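Local coordinates for EscD/YscD/HrpQ family type III secretion system inner membrane ring protein (Pseudomonas aeruginosa, PDB 6UID), which probably forms part of the inner-membrane ring of the type III secretion basal body, its cytoplasmic domain facing the cytosolic sorting platform, at residues W5-Y10 against A35-L40; Q56-L61 against L93-C98. All blocks are in the same frame, centred on the assembly; numbering follows the deposited sequence. Where two conformers were deposited one is given.

Contact 1. Residues W5-Y10 against A35-L40; sequences WKIRFY and ADLVLL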
ATOM      1  N   TRP A   5      -6.616   8.406  -9.818  1.00 17.77           N
ATOM      2  CA  TRP A   5      -6.353   7.015  -9.508  1.00 14.65           C
ATOM      3  C   TRP A   5      -7.356   6.573  -8.464  1.00 14.83           C
ATOM      4  O   TRP A   5      -7.972   7.391  -7.790  1.00 17.36           O
ATOM      5  CB  TRP A   5      -4.917   6.834  -8.974  1.00 16.96           C
ATOM      6  CG  TRP A   5      -3.876   7.281  -9.973  1.00 14.93           C
ATOM      7  CD1 TRP A   5      -3.253   8.490 -10.015  1.00 18.84           C
ATOM      8  CD2 TRP A   5      -3.385   6.532 -11.075  1.00 15.48           C
ATOM      9  NE1 TRP A   5      -2.406   8.536 -11.085  1.00 18.89           N
ATOM     10  CE2 TRP A   5      -2.458   7.344 -11.755  1.00 16.69           C
ATOM     11  CE3 TRP A   5      -3.640   5.251 -11.551  1.00 15.75           C
ATOM     12  CZ2 TRP A   5      -1.778   6.905 -12.899  1.00 18.11           C
ATOM     13  CZ3 TRP A   5      -2.973   4.818 -12.688  1.00 17.03           C
ATOM     14  CH2 TRP A   5      -2.051   5.653 -13.347  1.00 17.95           C
ATOM     15  N   LYS A   6      -7.510   5.272  -8.315  1.00 12.91           N
ATOM     16  CA  LYS A   6      -8.292   4.718  -7.225  1.00 13.35           C
ATOM     17  C   LYS A   6      -7.484   3.649  -6.504  1.00 13.14           C
ATOM     18  O   LYS A   6      -6.642   2.970  -7.105  1.00 12.91           O
ATOM     19  CB  LYS A   6      -9.634   4.161  -7.714  1.00 14.97           C
ATOM     20  CG  LYS A   6      -9.532   3.166  -8.844  1.00 16.38           C
ATOM     21  CD  LYS A   6     -10.928   2.682  -9.264  1.00 19.40           C
ATOM     22  CE  LYS A   6     -10.790   1.581 -10.281  1.00 17.86           C
ATOM     23  NZ  LYS A   6     -12.119   1.133 -10.823  1.00 22.62           N
ATOM     24  N   ILE A   7      -7.736   3.499  -5.210  1.00 11.64           N
ATOM     25  CA  ILE A   7      -7.042   2.563  -4.345  1.00 12.26           C
ATOM     26  C   ILE A   7      -8.040   1.570  -3.778  1.00 12.53           C
ATOM     27  O   ILE A   7      -9.185   1.937  -3.478  1.00 13.61           O
ATOM     28  CB  ILE A   7      -6.293   3.320  -3.234  1.00 14.19           C
ATOM     29  CG1 ILE A   7      -5.548   2.370  -2.315  1.00 17.44           C
ATOM     30  CG2 ILE A   7      -7.239   4.181  -2.416  1.00 18.62           C
ATOM     31  CD1 ILE A   7      -4.395   3.075  -1.578  1.00 23.59           C
ATOM     32  N   ARG A   8      -7.626   0.312  -3.650  1.00 12.18           N
ATOM     33  CA  ARG A   8      -8.406  -0.734  -3.005  1.00 13.19           C
ATOM     34  C   ARG A   8      -7.583  -1.353  -1.890  1.00 13.59           C
ATOM     35  O   ARG A   8      -6.386  -1.623  -2.068  1.00 13.29           O
ATOM     36  CB  ARG A   8      -8.846  -1.828  -3.988  1.00 15.97           C
ATOM     37  CG  ARG A   8      -9.661  -2.918  -3.297  1.00 21.07           C
ATOM     38  CD  ARG A   8     -10.498  -3.717  -4.255  1.00 30.53           C
ATOM     39  NE  ARG A   8     -10.997  -4.909  -3.582  1.00 32.01           N
ATOM     40  CZ  ARG A   8     -11.815  -5.796  -4.128  1.00 55.03           C
ATOM     41  NH1 ARG A   8     -12.252  -5.630  -5.369  1.00 76.84           N
ATOM     42  NH2 ARG A   8     -12.193  -6.849  -3.420  1.00 48.41           N
ATOM     43  N   PHE A   9      -8.221  -1.588  -0.746  1.00 12.17           N
ATOM     44  CA  PHE A   9      -7.584  -2.217   0.400  1.00 12.41           C
ATOM     45  C   PHE A   9      -7.968  -3.681   0.522  1.00 14.74           C
ATOM     46  O   PHE A   9      -9.113  -4.062   0.265  1.00 15.10           O
ATOM     47  CB  PHE A   9      -7.933  -1.455   1.680  1.00 13.77           C
ATOM     48  CG  PHE A   9      -7.421  -0.063   1.670  1.00 13.57           C
ATOM     49  CD1 PHE A   9      -6.068   0.188   1.692  1.00 15.52           C
ATOM     50  CD2 PHE A   9      -8.279   1.004   1.588  1.00 17.86           C
ATOM     51  CE1 PHE A   9      -5.580   1.481   1.650  1.00 16.77           C
ATOM     52  CE2 PHE A   9      -7.802   2.304   1.552  1.00 18.76           C
ATOM     53  CZ  PHE A   9      -6.444   2.534   1.596  1.00 17.38           C
ATOM     54  N   TYR A  10      -6.984  -4.507   0.891  1.00 13.56           N
ATOM     55  CA  TYR A  10      -7.122  -5.956   1.007  1.00 14.93           C
ATOM     56  C   TYR A  10      -6.649  -6.437   2.379  1.00 21.83           C
ATOM     57  O   TYR A  10      -6.015  -7.509   2.498  1.00 20.42           O
ATOM     58  CB  TYR A  10      -6.307  -6.668  -0.067  1.00 15.51           C
ATOM     59  CG  TYR A  10      -6.705  -6.401  -1.487  1.00 13.76           C
ATOM     60  CD1 TYR A  10      -6.241  -5.297  -2.162  1.00 16.07           C
ATOM     61  CD2 TYR A  10      -7.498  -7.290  -2.183  1.00 15.50           C
ATOM     62  CE1 TYR A  10      -6.581  -5.082  -3.484  1.00 16.15           C
ATOM     63  CE2 TYR A  10      -7.848  -7.083  -3.500  1.00 15.34           C
ATOM     64  CZ  TYR A  10      -7.376  -5.994  -4.151  1.00 15.52           C
ATOM     65  OH  TYR A  10      -7.725  -5.777  -5.474  1.00 19.73           O
ATOM     66  N   ALA A  35      -4.189  11.455   9.011  1.00 15.45           N
ATOM     67  CA  ALA A  35      -4.377  10.533   7.901  1.00 16.22           C
ATOM     68  C   ALA A  35      -5.535  10.950   7.009  1.00 16.64           C
ATOM     69  O   ALA A  35      -6.647  11.220   7.492  1.00 19.62           O
ATOM     70  CB  ALA A  35      -4.620   9.118   8.424  1.00 18.94           C
ATOM     71  N   ASP A  36      -5.262  10.995   5.709  1.00 15.23           N
ATOM     72  CA  ASP A  36      -6.292  11.212   4.700  1.00 15.54           C
ATOM     73  C   ASP A  36      -7.159   9.979   4.508  1.00 16.69           C
ATOM     74  O   ASP A  36      -8.371  10.093   4.268  1.00 21.02           O
ATOM     75  CB  ASP A  36      -5.614  11.602   3.393  1.00 16.37           C
ATOM     76  CG  ASP A  36      -4.751  12.840   3.559  1.00 19.67           C
ATOM     77  OD1 ASP A  36      -5.317  13.886   3.910  1.00 17.90           O
ATOM     78  OD2 ASP A  36      -3.513  12.781   3.448  1.00 17.28           O
ATOM     79  N   LEU A  37      -6.554   8.793   4.583  1.00 15.64           N
ATOM     80  CA  LEU A  37      -7.243   7.513   4.516  1.00 15.04           C
ATOM     81  C   LEU A  37      -6.993   6.837   5.862  1.00 16.51           C
ATOM     82  O   LEU A  37      -5.849   6.519   6.194  1.00 15.53           O
ATOM     83  CB  LEU A  37      -6.691   6.674   3.367  1.00 16.14           C
ATOM     84  CG  LEU A  37      -6.751   7.313   1.977  1.00 16.76           C
ATOM     85  CD1 LEU A  37      -6.124   6.414   0.889  1.00 18.87           C
ATOM     86  CD2 LEU A  37      -8.183   7.666   1.629  1.00 20.19           C
ATOM     87  N   VAL A  38      -8.053   6.650   6.651  1.00 15.50           N
ATOM     88  CA  VAL A  38      -7.936   6.064   7.987  1.00 13.80           C
ATOM     89  C   VAL A  38      -7.985   4.542   7.891  1.00 15.03           C
ATOM     90  O   VAL A  38      -8.948   3.966   7.370  1.00 16.05           O
ATOM     91  CB  VAL A  38      -9.029   6.607   8.927  1.00 14.42           C
ATOM     92  CG1 VAL A  38      -8.942   5.932  10.269  1.00 16.49           C
ATOM     93  CG2 VAL A  38      -8.875   8.103   9.080  1.00 18.18           C
ATOM     94  N   LEU A  39      -6.943   3.896   8.405  1.00 15.70           N
ATOM     95  CA  LEU A  39      -6.769   2.458   8.342  1.00 15.65           C
ATOM     96  C   LEU A  39      -6.911   1.904   9.741  1.00 18.23           C
ATOM     97  O   LEU A  39      -6.263   2.405  10.669  1.00 20.45           O
ATOM     98  CB  LEU A  39      -5.363   2.104   7.855  1.00 16.64           C
ATOM     99  CG  LEU A  39      -4.990   2.560   6.458  1.00 19.41           C
ATOM    100  CD1 LEU A  39      -3.514   2.230   6.194  1.00 21.34           C
ATOM    101  CD2 LEU A  39      -5.884   1.907   5.432  1.00 21.47           C
ATOM    102  N   LEU A  40      -7.751   0.879   9.887  1.00 16.17           N
ATOM    103  CA  LEU A  40      -8.062   0.258  11.170  1.00 16.45           C
ATOM    104  C   LEU A  40      -7.577  -1.184  11.103  1.00 16.18           C
ATOM    105  O   LEU A  40      -8.200  -2.028  10.449  1.00 18.05           O
ATOM    106  CB  LEU A  40      -9.558   0.339  11.450  1.00 18.89           C
ATOM    107  CG  LEU A  40     -10.126   1.761  11.492  1.00 21.30           C
ATOM    108  CD1 LEU A  40     -11.597   1.721  11.831  1.00 27.21           C
ATOM    109  CD2 LEU A  40      -9.345   2.625  12.457  1.00 29.55           C
TER
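Leu37 and Leu39 pack on Ile7 and Phe9 inside a beta sandwich, consistent with the FHA-like fold expected for this cytoplasmic domain. Strand 5-9 belongs to the antiparallel sheet, whereas 35-40 carries strand 37-38, an edge strand of the mixed sheet. The two segments run in roughly the same direction, and Phe9 CA lies 9.3 Å from Leu39 CA, too far for backbone pairing, so only apolar side chains span the gap. Before the first of these, Asp36 OD2 accepts a hydrogen bond from Ala27 N on strand 24-29. Leu37 comes next and points at strand 5-9. Its CG lies anti to the carbonyl carbon (chi1 -57°), and the extended chain that follows carries CD1 into the corner between Ile7 and Phe9. There Leu37 CD1 meets Ile7 CG2 at 4.1 Å, tip to tip, and approaches Phe9 CZ at 4.0 Å, lying in the plane of the ring at its edge. A beta-branched isoleucine suits its place, since it can offer CG2 to Leu37 while its longer branch fills another part of the core. Val38 then faces away from strand 5-9; its carbonyl O, together with Leu40 N, is hydrogen-bonded by the side-chain amide of Asn14, which ties the end of this edge strand to a loop. Leu39 brings the second methyl of the contact, its side chain crossing that of Phe9 at about a right angle. A leucine is long enough to lay a branch over the aromatic face, and the result is a CH-pi contact: Leu39 CD2 stands 4.0 Å from the Phe9 ring centroid, 19° off the normal, displaced toward the rim so that its nearest ring atom is CE1 at 3.8 Å.

Contact 2. Residues Q56-L61 against L93-C98; sequences QGVRLL and LRWTFC. Unlike the reference sequence in segment 93-98: Thr96 (reference Ala).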
ATOM      1  N   GLN A  56       0.125  11.502 -13.528  1.00 15.60           N
ATOM      2  CA  GLN A  56       1.041  10.577 -14.166  1.00 14.98           C
ATOM      3  C   GLN A  56       1.270   9.306 -13.356  1.00 15.76           C
ATOM      4  O   GLN A  56       1.661   8.287 -13.938  1.00 18.93           O
ATOM      5  CB  GLN A  56       2.391  11.266 -14.389  1.00 15.71           C
ATOM      6  CG  GLN A  56       2.366  12.431 -15.370  1.00 18.54           C
ATOM      7  CD  GLN A  56       1.742  13.690 -14.824  1.00 19.12           C
ATOM      8  OE1 GLN A  56       2.019  14.113 -13.711  1.00 20.94           O
ATOM      9  NE2 GLN A  56       0.890  14.312 -15.632  1.00 27.62           N
ATOM     10  N   GLY A  57       1.064   9.331 -12.048  1.00 14.75           N
ATOM     11  CA  GLY A  57       1.338   8.140 -11.273  1.00 15.11           C
ATOM     12  C   GLY A  57       1.365   8.384  -9.779  1.00 13.79           C
ATOM     13  O   GLY A  57       0.933   9.435  -9.279  1.00 14.93           O
ATOM     14  N   VAL A  58       1.814   7.343  -9.077  1.00 13.06           N
ATOM     15  CA  VAL A  58       1.811   7.285  -7.624  1.00 13.00           C
ATOM     16  C   VAL A  58       3.235   7.039  -7.159  1.00 14.80           C
ATOM     17  O   VAL A  58       3.864   6.060  -7.573  1.00 14.32           O
ATOM     18  CB  VAL A  58       0.869   6.172  -7.135  1.00 14.54           C
ATOM     19  CG1 VAL A  58       1.012   5.963  -5.644  1.00 15.42           C
ATOM     20  CG2 VAL A  58      -0.539   6.499  -7.560  1.00 15.55           C
ATOM     21  N   ARG A  59       3.728   7.905  -6.277  1.00 12.96           N
ATOM     22  CA  ARG A  59       5.087   7.845  -5.758  1.00 12.54           C
ATOM     23  C   ARG A  59       5.078   7.542  -4.264  1.00 12.52           C
ATOM     24  O   ARG A  59       4.300   8.134  -3.508  1.00 12.85           O
ATOM     25  CB  ARG A  59       5.821   9.163  -6.005  1.00 14.11           C
ATOM     26  CG  ARG A  59       7.289   9.091  -5.695  1.00 14.86           C
ATOM     27  CD  ARG A  59       7.996  10.437  -5.887  1.00 14.93           C
ATOM     28  NE  ARG A  59       7.795  11.040  -7.210  1.00 15.66           N
ATOM     29  CZ  ARG A  59       8.535  10.783  -8.283  1.00 14.91           C
ATOM     30  NH1 ARG A  59       9.546   9.934  -8.248  1.00 14.62           N
ATOM     31  NH2 ARG A  59       8.253  11.422  -9.422  1.00 16.16           N
ATOM     32  N   LEU A  60       5.945   6.626  -3.841  1.00 12.37           N
ATOM     33  CA  LEU A  60       6.148   6.299  -2.442  1.00 13.24           C
ATOM     34  C   LEU A  60       7.052   7.342  -1.800  1.00 13.66           C
ATOM     35  O   LEU A  60       8.142   7.616  -2.314  1.00 14.69           O
ATOM     36  CB  LEU A  60       6.838   4.942  -2.376  1.00 15.40           C
ATOM     37  CG  LEU A  60       7.275   4.436  -1.016  1.00 15.75           C
ATOM     38  CD1 LEU A  60       6.076   4.190  -0.103  1.00 17.18           C
ATOM     39  CD2 LEU A  60       8.097   3.173  -1.218  1.00 16.18           C
ATOM     40  N   LEU A  61       6.613   7.927  -0.680  1.00 13.92           N
ATOM     41  CA  LEU A  61       7.412   8.939   0.019  1.00 14.26           C
ATOM     42  C   LEU A  61       7.965   8.483   1.360  1.00 16.07           C
ATOM     43  O   LEU A  61       9.167   8.641   1.616  1.00 19.28           O
ATOM     44  CB  LEU A  61       6.604  10.230   0.230  1.00 16.99           C
ATOM     45  CG  LEU A  61       6.230  10.998  -1.032  1.00 23.36           C
ATOM     46  CD1 LEU A  61       5.463  12.267  -0.646  1.00 26.73           C
ATOM     47  CD2 LEU A  61       7.440  11.346  -1.853  1.00 26.87           C
ATOM     48  N   LEU A  93      -0.603  -3.686   6.090  1.00 13.63           N
ATOM     49  CA  LEU A  93      -1.412  -3.097   5.037  1.00 13.52           C
ATOM     50  C   LEU A  93      -1.141  -3.775   3.697  1.00 13.41           C
ATOM     51  O   LEU A  93       0.024  -3.937   3.291  1.00 14.11           O
ATOM     52  CB  LEU A  93      -1.082  -1.619   4.907  1.00 13.63           C
ATOM     53  CG  LEU A  93      -1.765  -0.862   3.774  1.00 14.76           C
ATOM     54  CD1 LEU A  93      -3.247  -0.795   4.007  1.00 19.25           C
ATOM     55  CD2 LEU A  93      -1.156   0.513   3.663  1.00 16.11           C
ATOM     56  N   ARG A  94      -2.211  -4.189   3.019  1.00 13.70           N
ATOM     57  CA  ARG A  94      -2.141  -4.703   1.656  0.50 13.03           C
ATOM     58  C   ARG A  94      -3.080  -3.873   0.784  1.00 14.17           C
ATOM     59  O   ARG A  94      -4.245  -3.659   1.150  1.00 14.16           O
ATOM     60  CB  ARG A  94      -2.519  -6.181   1.584  0.50 14.22           C
ATOM     61  CG  ARG A  94      -1.701  -7.069   2.511  0.50 15.50           C
ATOM     62  CD  ARG A  94      -1.202  -8.363   1.839  0.50 20.26           C
ATOM     63  NE  ARG A  94      -2.251  -9.348   1.594  0.50 19.95           N
ATOM     64  CZ  ARG A  94      -2.029 -10.586   1.140  0.50 12.81           C
ATOM     65  NH1 ARG A  94      -3.061 -11.400   0.957  0.50 20.30           N
ATOM     66  NH2 ARG A  94      -0.778 -11.018   0.867  0.50 19.15           N
ATOM     67  N   TRP A  95      -2.579  -3.403  -0.350  1.00 12.00           N
ATOM     68  CA  TRP A  95      -3.367  -2.506  -1.182  1.00 13.67           C
ATOM     69  C   TRP A  95      -2.902  -2.586  -2.623  1.00 12.91           C
ATOM     70  O   TRP A  95      -1.825  -3.112  -2.926  1.00 12.79           O
ATOM     71  CB  TRP A  95      -3.255  -1.059  -0.679  1.00 12.52           C
ATOM     72  CG  TRP A  95      -1.871  -0.447  -0.727  1.00 11.50           C
ATOM     73  CD1 TRP A  95      -0.845  -0.668   0.147  1.00 12.35           C
ATOM     74  CD2 TRP A  95      -1.394   0.510  -1.667  1.00 10.86           C
ATOM     75  NE1 TRP A  95       0.235   0.096  -0.200  1.00 12.84           N
ATOM     76  CE2 TRP A  95      -0.076   0.835  -1.306  1.00 12.39           C
ATOM     77  CE3 TRP A  95      -1.957   1.134  -2.784  1.00 11.12           C
ATOM     78  CZ2 TRP A  95       0.690   1.753  -2.028  1.00 12.69           C
ATOM     79  CZ3 TRP A  95      -1.208   2.056  -3.493  1.00 11.96           C
ATOM     80  CH2 TRP A  95       0.121   2.340  -3.133  1.00 13.38           C
ATOM     81  N   THR A  96      -3.722  -2.060  -3.527  1.00 12.38           N
ATOM     82  CA  THR A  96      -3.301  -1.829  -4.892  1.00 11.88           C
ATOM     83  C   THR A  96      -4.004  -0.586  -5.409  1.00 12.96           C
ATOM     84  O   THR A  96      -4.933  -0.066  -4.779  1.00 12.77           O
ATOM     85  CB  THR A  96      -3.600  -3.025  -5.788  1.00 16.80           C
ATOM     86  OG1 THR A  96      -2.812  -2.892  -6.985  1.00 25.28           O
ATOM     87  CG2 THR A  96      -5.076  -3.083  -6.101  1.00 14.82           C
ATOM     88  N   PHE A  97      -3.579  -0.107  -6.563  1.00 11.93           N
ATOM     89  CA  PHE A  97      -4.211   1.050  -7.168  1.00 12.58           C
ATOM     90  C   PHE A  97      -4.320   0.836  -8.663  1.00 12.64           C
ATOM     91  O   PHE A  97      -3.577   0.032  -9.247  1.00 12.99           O
ATOM     92  CB  PHE A  97      -3.461   2.360  -6.837  1.00 12.25           C
ATOM     93  CG  PHE A  97      -2.184   2.552  -7.617  1.00 12.10           C
ATOM     94  CD1 PHE A  97      -1.031   1.936  -7.197  1.00 14.46           C
ATOM     95  CD2 PHE A  97      -2.169   3.337  -8.751  1.00 13.44           C
ATOM     96  CE1 PHE A  97       0.160   2.108  -7.942  1.00 14.64           C
ATOM     97  CE2 PHE A  97      -1.013   3.498  -9.489  1.00 15.85           C
ATOM     98  CZ  PHE A  97       0.143   2.893  -9.068  1.00 14.41           C
ATOM     99  N   CYS A  98      -5.203   1.587  -9.301  1.00 11.91           N
ATOM    100  CA  CYS A  98      -5.280   1.587 -10.755  1.00 14.08           C
ATOM    101  C   CYS A  98      -6.042   2.790 -11.270  1.00 14.00           C
ATOM    102  O   CYS A  98      -6.580   3.600 -10.509  1.00 13.23           O
ATOM    103  CB  CYS A  98      -5.882   0.289 -11.301  1.00 18.90           C
ATOM    104  SG  CYS A  98      -7.626   0.046 -10.940  1.00 20.48           S
TER
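Val58 and Phe97 mark the closest backbone approach between 56-61 and 93-98, their CA atoms 8.7 Å apart. The segments run in roughly opposite directions but lie in different sheets, and no backbone hydrogen bond joins them; the backbone of 56-61 bonds instead to strand 49-54 and to residues 79-82. Three buried side chains bridge the two segments. Val58 points at the other strand, and its side chain lies alongside that of Phe97, the two pointing opposite ways. Its CG2 lies over one face of the phenyl ring, 3.9 Å from the Phe97 ring centroid and 23° off the normal, a CH-pi contact shifted toward the rim, where Val58 CG2 is 3.6 Å from Phe97 CE2. Val58 CB rests on the same ring, 3.9 Å from Phe97 CZ. Phe97 carries CG between its backbone N and carbonyl carbon (chi1 76°), which sets the ring under the valine. The other branch, Val58 CG1, makes a looser contact at the edge of the Trp95 indole, 4.5 Å from CH2. A short, forked valine suits this place because each methyl can address a different aromatic, while the large rings of Phe97 and Trp95 reach across from the facing sheet. Trp5 on the adjacent strand packs edge-to-face with Phe97, extending the aromatic cluster. Apolar packing between two facing sheets is what forms a beta-sandwich core, consistent here with an FHA-like fold.

Contacts 1 and 2 join the same pair of sheets within the core, their centres about 10 Å apart. All three touching residues of contact 2 are buried, whereas Leu37 of contact 1 is partly exposed, so contact 1 lies nearer the margin. Strands 5-9 and 93-98 are neighbours in the antiparallel sheet, with probable backbone hydrogen bonds from Lys6 N to Cys98 O and from Tyr10 N to Arg94 O, both 2.9 Å. The mixed sheet answers with its two outermost strands, 37-38 and 57-63. Contact 1 has one aromatic among aliphatic side chains; contact 2 sets two aromatics against a single valine. Ile7 CD1 packs against Trp95 CE3, making the two patches one continuous core.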